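PDB 6C46: dTDP-4-dehydrorhamnose 3,5-epimerase from Elizabethkingia anophelis NUHP1, which probably catalyses the epimerization of dTDP-4-dehydro-6-deoxy-glucose at positions 3 and 5 of its sugar, giving dTDP-4-dehydro-beta-L-rhamnose in the dTDP-L-rhamnose pathway. Local coordinates for residues K41-L46 with Q118-R123; Y35-E40 with L81-E86. All coordinates share one frame; numbering follows the deposited sequence. Where two conformers were deposited one is given.

Interaction 1. Residues K41-L46 with Q118-R123. With CA (calcium ion), chain F.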
loop_
_atom_site.group_PDB
_atom_site.type_symbol
_atom_site.label_atom_id
_atom_site.label_comp_id
_atom_site.label_asym_id
_atom_site.label_seq_id
_atom_site.Cartn_x
_atom_site.Cartn_y
_atom_site.Cartn_z
ATOM N N LYS A 41 -9.006 2.190 -11.877
ATOM C CA LYS A 41 -10.060 2.329 -12.869
ATOM C C LYS A 41 -11.359 2.758 -12.210
ATOM O O LYS A 41 -12.033 3.685 -12.680
ATOM C CB LYS A 41 -10.248 1.011 -13.620
ATOM C CG LYS A 41 -11.344 1.035 -14.670
ATOM C CD LYS A 41 -11.486 -0.320 -15.386
ATOM C CE LYS A 41 -10.258 -0.617 -16.251
ATOM N NZ LYS A 41 -10.303 -1.947 -16.951
ATOM N N LYS A 42 -11.706 2.115 -11.094
ATOM C CA LYS A 42 -12.949 2.470 -10.411
ATOM C C LYS A 42 -12.893 3.885 -9.890
ATOM O O LYS A 42 -13.871 4.638 -9.997
ATOM C CB LYS A 42 -13.216 1.497 -9.263
ATOM C CG LYS A 42 -13.530 0.066 -9.767
ATOM C CD LYS A 42 -13.681 -0.939 -8.624
ATOM C CE LYS A 42 -14.065 -2.331 -9.173
ATOM N NZ LYS A 42 -14.082 -3.257 -8.033
ATOM N N PHE A 43 -11.756 4.257 -9.304
ATOM C CA PHE A 43 -11.618 5.586 -8.746
ATOM C C PHE A 43 -11.736 6.640 -9.835
ATOM O O PHE A 43 -12.448 7.643 -9.671
ATOM C CB PHE A 43 -10.282 5.698 -8.024
ATOM C CG PHE A 43 -10.047 7.040 -7.423
ATOM C CD1 PHE A 43 -10.578 7.355 -6.189
ATOM C CD2 PHE A 43 -9.278 7.984 -8.097
ATOM C CE1 PHE A 43 -10.350 8.603 -5.615
ATOM C CE2 PHE A 43 -9.043 9.231 -7.544
ATOM C CZ PHE A 43 -9.575 9.543 -6.298
ATOM N N GLU A 44 -11.036 6.436 -10.957
ATOM C CA GLU A 44 -11.088 7.422 -12.042
ATOM C C GLU A 44 -12.483 7.494 -12.662
ATOM O O GLU A 44 -12.953 8.587 -13.001
ATOM C CB GLU A 44 -10.022 7.092 -13.095
ATOM C CG GLU A 44 -8.629 7.330 -12.518
ATOM C CD GLU A 44 -7.489 7.020 -13.497
ATOM O OE1 GLU A 44 -7.691 6.315 -14.513
ATOM O OE2 GLU A 44 -6.395 7.538 -13.247
ATOM N N GLU A 45 -13.163 6.345 -12.802
ATOM C CA GLU A 45 -14.543 6.338 -13.299
ATOM C C GLU A 45 -15.454 7.177 -12.407
ATOM O O GLU A 45 -16.326 7.903 -12.895
ATOM C CB GLU A 45 -15.079 4.901 -13.390
ATOM C CG GLU A 45 -14.536 4.072 -14.560
ATOM C CD GLU A 45 -14.889 2.571 -14.523
ATOM O OE1 GLU A 45 -15.158 1.986 -13.434
ATOM O OE2 GLU A 45 -14.882 1.967 -15.617
ATOM N N LEU A 46 -15.277 7.080 -11.095
ATOM C CA LEU A 46 -16.169 7.786 -10.177
ATOM C C LEU A 46 -15.853 9.269 -10.084
ATOM O O LEU A 46 -16.755 10.078 -9.847
ATOM C CB LEU A 46 -16.081 7.169 -8.777
ATOM C CG LEU A 46 -16.832 5.846 -8.576
ATOM C CD1 LEU A 46 -16.342 5.197 -7.278
ATOM C CD2 LEU A 46 -18.346 6.115 -8.504
ATOM N N GLN A 118 -9.552 4.868 4.099
ATOM C CA GLN A 118 -8.558 5.674 3.410
ATOM C C GLN A 118 -9.141 7.052 3.140
ATOM O O GLN A 118 -10.348 7.204 2.940
ATOM C CB GLN A 118 -8.154 5.058 2.085
ATOM C CG GLN A 118 -7.565 3.657 2.205
ATOM C CD GLN A 118 -7.563 3.021 0.845
ATOM O OE1 GLN A 118 -6.613 3.177 0.098
ATOM N NE2 GLN A 118 -8.674 2.361 0.488
ATOM N N PHE A 119 -8.258 8.036 3.055
ATOM C CA PHE A 119 -8.642 9.438 2.922
ATOM C C PHE A 119 -7.908 9.960 1.697
ATOM O O PHE A 119 -6.675 9.854 1.622
ATOM C CB PHE A 119 -8.245 10.189 4.201
ATOM C CG PHE A 119 -8.737 11.622 4.295
ATOM C CD1 PHE A 119 -7.977 12.567 4.978
ATOM C CD2 PHE A 119 -9.959 12.002 3.789
ATOM C CE1 PHE A 119 -8.430 13.890 5.128
ATOM C CE2 PHE A 119 -10.411 13.308 3.925
ATOM C CZ PHE A 119 -9.639 14.259 4.592
ATOM N N TYR A 120 -8.655 10.444 0.706
ATOM C CA TYR A 120 -8.065 10.969 -0.528
ATOM C C TYR A 120 -8.017 12.488 -0.440
ATOM O O TYR A 120 -9.061 13.134 -0.360
ATOM C CB TYR A 120 -8.851 10.555 -1.780
ATOM C CG TYR A 120 -8.342 11.273 -3.029
ATOM C CD1 TYR A 120 -7.144 10.889 -3.630
ATOM C CD2 TYR A 120 -9.036 12.361 -3.584
ATOM C CE1 TYR A 120 -6.657 11.553 -4.752
ATOM C CE2 TYR A 120 -8.545 13.047 -4.719
ATOM C CZ TYR A 120 -7.360 12.623 -5.292
ATOM O OH TYR A 120 -6.838 13.260 -6.398
ATOM N N VAL A 121 -6.810 13.046 -0.473
ATOM C CA VAL A 121 -6.512 14.467 -0.329
ATOM C C VAL A 121 -6.026 14.969 -1.692
ATOM O O VAL A 121 -4.915 14.604 -2.125
ATOM C CB VAL A 121 -5.432 14.702 0.740
ATOM C CG1 VAL A 121 -5.208 16.178 0.934
ATOM C CG2 VAL A 121 -5.801 14.029 2.076
ATOM N N PRO A 122 -6.795 15.787 -2.394
ATOM C CA PRO A 122 -6.402 16.210 -3.753
ATOM C C PRO A 122 -5.144 17.072 -3.760
ATOM O O PRO A 122 -4.739 17.639 -2.747
ATOM C CB PRO A 122 -7.605 17.044 -4.233
ATOM C CG PRO A 122 -8.766 16.646 -3.297
ATOM C CD PRO A 122 -8.126 16.291 -1.988
ATOM N N ARG A 123 -4.547 17.207 -4.953
ATOM C CA ARG A 123 -3.574 18.261 -5.183
ATOM C C ARG A 123 -4.189 19.617 -4.850
ATOM O O ARG A 123 -5.369 19.848 -5.118
ATOM C CB ARG A 123 -3.127 18.276 -6.641
ATOM C CG ARG A 123 -2.343 17.011 -7.064
ATOM C CD ARG A 123 -1.750 17.172 -8.460
ATOM N NE ARG A 123 -1.036 15.948 -8.849
ATOM C CZ ARG A 123 -0.263 15.864 -9.922
ATOM N NH1 ARG A 123 -0.106 16.939 -10.698
ATOM N NH2 ARG A 123 0.358 14.712 -10.215
HETATM CA CA CA F . -5.192 6.424 -15.021
HETATM O O HOH W 1 -6.075 7.504 -16.965
HETATM O O HOH W 2 -5.771 4.470 -16.274
HETATM O O HOH W 3 -3.929 8.499 -14.668
#
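F43 drives the leading edge of its ring into one face of Y120. The evidence for a near-centred approach is that F43 CZ stands 3.7 Å above the plane of the Y120 ring and is almost equally far from all six of its carbons, with Y120 CD1 at 3.9 Å. Ring centroids are 5.0 Å apart and the planes meet at 63°, an edge-to-face pair tilted short of perpendicular. On the opposite face of Y120, the backbone P122 N lies toward the rim, 4.0 Å above the plane, and so the ring is bounded on both faces. Each aromatic reaches out with CG anti to its own N (chi1 180° for F43, 172° for Y120), which bridges backbones whose CA atoms are 10.4 Å apart. Around the pair, L49, A79 and L81 also touch Y120. One residue on from F43, E44 turns to another side of the helix and grips calcium with both carboxylate oxygens, OE2 at 2.4 Å; OE2 also accepts a hydrogen bond from G51 N. E40 and three waters complete the six ligands. Through this one ring pair helix 40-47 meets strand 118-121, itself hydrogen-bonded between strands 20-23 and 80-86.

Interaction 2. Residues Y35-E40 with L81-E86; sequences YEKYNE and LVSCLE. With CA (calcium ion), chain F.
Y38 and L81 make the close-packed half of this contact. L81 CD2 comes 3.7 Å from Y38 CD1 and lies 4.2 Å from the ring centroid, 30° off the ring normal, which defines an off-centre CH-pi contact. The phenol is fixed at other points too: Y38 OH hydrogen-bonds to G51 O, and F53 meets the ring edge-to-face. Both Y38 and L81 are buried. K37 and L85 make the more open half, both partly exposed, around the buried S83. The extended K37 chain carries NZ to S83 OG, a hydrogen bond of 3.2 Å, while L85 CD2 approaches the same NZ to 3.7 Å, the two side chains crossing at about a right angle. S83 offers OG by tucking it between its N and carbonyl carbon (chi1 59°). N39 OD1 caps K42 N at the helix start, and N39 ND2 reaches back to E36 OE2 (3.0 Å) along a nearly straight N-H, from above the carboxylate plane. E40 OE2 binds calcium at 2.3 Å; its OE1 bonds H52 of the second subunit. Y35, E36, Y38 and N39 pair antiparallel with a strand of that subunit, so a sheet crosses the homodimer interface, with L81 and S83 in the larger antiparallel sheet of this cupin-family fold.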
loop_
_atom_site.group_PDB
_atom_site.type_symbol
_atom_site.label_atom_id
_atom_site.label_comp_id
_atom_site.label_asym_id
_atom_site.label_seq_id
_atom_site.Cartn_x
_atom_site.Cartn_y
_atom_site.Cartn_z
ATOM N N TYR A 35 -10.278 -7.785 1.036
ATOM C CA TYR A 35 -10.933 -6.660 0.383
ATOM C C TYR A 35 -10.000 -6.045 -0.643
ATOM O O TYR A 35 -8.771 -6.180 -0.562
ATOM C CB TYR A 35 -11.413 -5.579 1.368
ATOM C CG TYR A 35 -10.367 -4.846 2.194
ATOM C CD1 TYR A 35 -9.988 -3.550 1.859
ATOM C CD2 TYR A 35 -9.829 -5.412 3.363
ATOM C CE1 TYR A 35 -9.067 -2.837 2.643
ATOM C CE2 TYR A 35 -8.904 -4.699 4.157
ATOM C CZ TYR A 35 -8.524 -3.428 3.777
ATOM O OH TYR A 35 -7.628 -2.717 4.544
ATOM N N GLU A 36 -10.621 -5.411 -1.635
ATOM C CA GLU A 36 -9.924 -4.594 -2.615
ATOM C C GLU A 36 -9.739 -3.216 -2.000
ATOM O O GLU A 36 -10.701 -2.472 -1.821
ATOM C CB GLU A 36 -10.713 -4.519 -3.924
ATOM C CG GLU A 36 -9.999 -3.702 -5.023
ATOM C CD GLU A 36 -10.834 -3.568 -6.290
ATOM O OE1 GLU A 36 -11.919 -2.946 -6.242
ATOM O OE2 GLU A 36 -10.396 -4.098 -7.331
ATOM N N LYS A 37 -8.507 -2.883 -1.638
ATOM C CA LYS A 37 -8.273 -1.612 -0.978
ATOM C C LYS A 37 -8.400 -0.451 -1.948
ATOM O O LYS A 37 -8.979 0.579 -1.609
ATOM C CB LYS A 37 -6.878 -1.618 -0.354
ATOM C CG LYS A 37 -6.540 -0.349 0.392
ATOM C CD LYS A 37 -5.303 -0.615 1.308
ATOM C CE LYS A 37 -4.809 0.689 1.956
ATOM N NZ LYS A 37 -3.761 0.452 3.011
ATOM N N TYR A 38 -7.861 -0.592 -3.159
ATOM C CA TYR A 38 -7.869 0.529 -4.090
ATOM C C TYR A 38 -7.880 -0.033 -5.498
ATOM O O TYR A 38 -7.287 -1.082 -5.763
ATOM C CB TYR A 38 -6.641 1.448 -3.900
ATOM C CG TYR A 38 -6.600 2.553 -4.936
ATOM C CD1 TYR A 38 -7.510 3.604 -4.885
ATOM C CD2 TYR A 38 -5.687 2.516 -5.989
ATOM C CE1 TYR A 38 -7.502 4.604 -5.832
ATOM C CE2 TYR A 38 -5.673 3.530 -6.962
ATOM C CZ TYR A 38 -6.590 4.568 -6.860
ATOM O OH TYR A 38 -6.622 5.587 -7.789
ATOM N N ASN A 39 -8.533 0.691 -6.402
ATOM C CA ASN A 39 -8.614 0.274 -7.799
ATOM C C ASN A 39 -8.616 1.548 -8.636
ATOM O O ASN A 39 -9.536 2.349 -8.519
ATOM C CB ASN A 39 -9.877 -0.583 -8.042
ATOM C CG ASN A 39 -10.032 -1.006 -9.496
ATOM O OD1 ASN A 39 -9.950 -0.167 -10.393
ATOM N ND2 ASN A 39 -10.262 -2.319 -9.743
ATOM N N GLU A 40 -7.591 1.738 -9.461
ATOM C CA GLU A 40 -7.443 3.000 -10.178
ATOM C C GLU A 40 -8.594 3.235 -11.155
ATOM O O GLU A 40 -9.086 4.360 -11.282
ATOM C CB GLU A 40 -6.097 3.011 -10.907
ATOM C CG GLU A 40 -5.923 4.253 -11.787
ATOM C CD GLU A 40 -4.532 4.336 -12.388
ATOM O OE1 GLU A 40 -3.565 3.835 -11.751
ATOM O OE2 GLU A 40 -4.396 4.958 -13.458
ATOM N N LEU A 81 -3.271 9.567 -0.890
ATOM C CA LEU A 81 -4.246 8.579 -0.434
ATOM C C LEU A 81 -3.664 7.972 0.826
ATOM O O LEU A 81 -2.653 7.265 0.762
ATOM C CB LEU A 81 -4.487 7.507 -1.493
ATOM C CG LEU A 81 -5.564 6.480 -1.159
ATOM C CD1 LEU A 81 -6.933 7.134 -0.992
ATOM C CD2 LEU A 81 -5.574 5.450 -2.289
ATOM N N VAL A 82 -4.267 8.267 1.968
ATOM C CA VAL A 82 -3.609 7.980 3.230
ATOM C C VAL A 82 -4.446 7.012 4.048
ATOM O O VAL A 82 -5.678 6.968 3.944
ATOM C CB VAL A 82 -3.324 9.288 4.013
ATOM C CG1 VAL A 82 -2.518 10.258 3.164
ATOM C CG2 VAL A 82 -4.606 9.979 4.395
ATOM N N SER A 83 -3.761 6.210 4.860
ATOM C CA SER A 83 -4.448 5.289 5.754
ATOM C C SER A 83 -3.509 4.941 6.890
ATOM O O SER A 83 -2.327 5.281 6.879
ATOM C CB SER A 83 -4.923 4.025 5.022
ATOM O OG SER A 83 -3.823 3.332 4.424
ATOM N N CYS A 84 -4.057 4.255 7.882
ATOM C CA CYS A 84 -3.302 3.883 9.065
ATOM C C CYS A 84 -3.243 2.364 9.116
ATOM O O CYS A 84 -4.287 1.707 9.137
ATOM C CB CYS A 84 -3.955 4.472 10.316
ATOM S SG CYS A 84 -3.166 3.972 11.814
ATOM N N LEU A 85 -2.029 1.810 9.057
ATOM C CA LEU A 85 -1.836 0.367 9.047
ATOM C C LEU A 85 -1.736 -0.243 10.436
ATOM O O LEU A 85 -1.872 -1.466 10.574
ATOM C CB LEU A 85 -0.555 0.005 8.278
ATOM C CG LEU A 85 -0.482 0.603 6.870
ATOM C CD1 LEU A 85 0.795 0.126 6.157
ATOM C CD2 LEU A 85 -1.717 0.238 6.080
ATOM N N GLU A 86 -1.415 0.546 11.453
ATOM C CA GLU A 86 -1.360 0.051 12.827
ATOM C C GLU A 86 -1.676 1.229 13.741
ATOM O O GLU A 86 -1.167 2.325 13.509
ATOM C CB GLU A 86 0.024 -0.542 13.160
ATOM C CG GLU A 86 0.131 -1.163 14.559
ATOM C CD GLU A 86 1.564 -1.528 14.966
ATOM O OE1 GLU A 86 2.505 -1.342 14.156
ATOM O OE2 GLU A 86 1.746 -1.997 16.113
HETATM CA CA CA F . -5.192 6.424 -15.021
HETATM O O HOH W 1 -6.075 7.504 -16.965
HETATM O O HOH W 2 -5.771 4.470 -16.274
HETATM O O HOH W 3 -3.929 8.499 -14.668
#

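Overall arrangement
From the N terminus, residues 35-40 hold the end of strand 32-39 and the first residue of helix 40-47, which 41-46 continues. Interaction 2 closes the chain back onto this unit at 81-86, and interaction 1 closes a longer loop at 118-123. Because the segments alternate along the sequence, the two closures cross. Their later halves are neighbouring antiparallel strands, so one strand-helix unit is held against adjacent strands of the six-stranded sheet. Two further links join the contacts: a probable hydrogen bond from Q118 NE2 to K37 O (2.8 Å) and a salt bridge from K42 NZ to E36 OE1 (2.8 Å). The calcium ion is common to both.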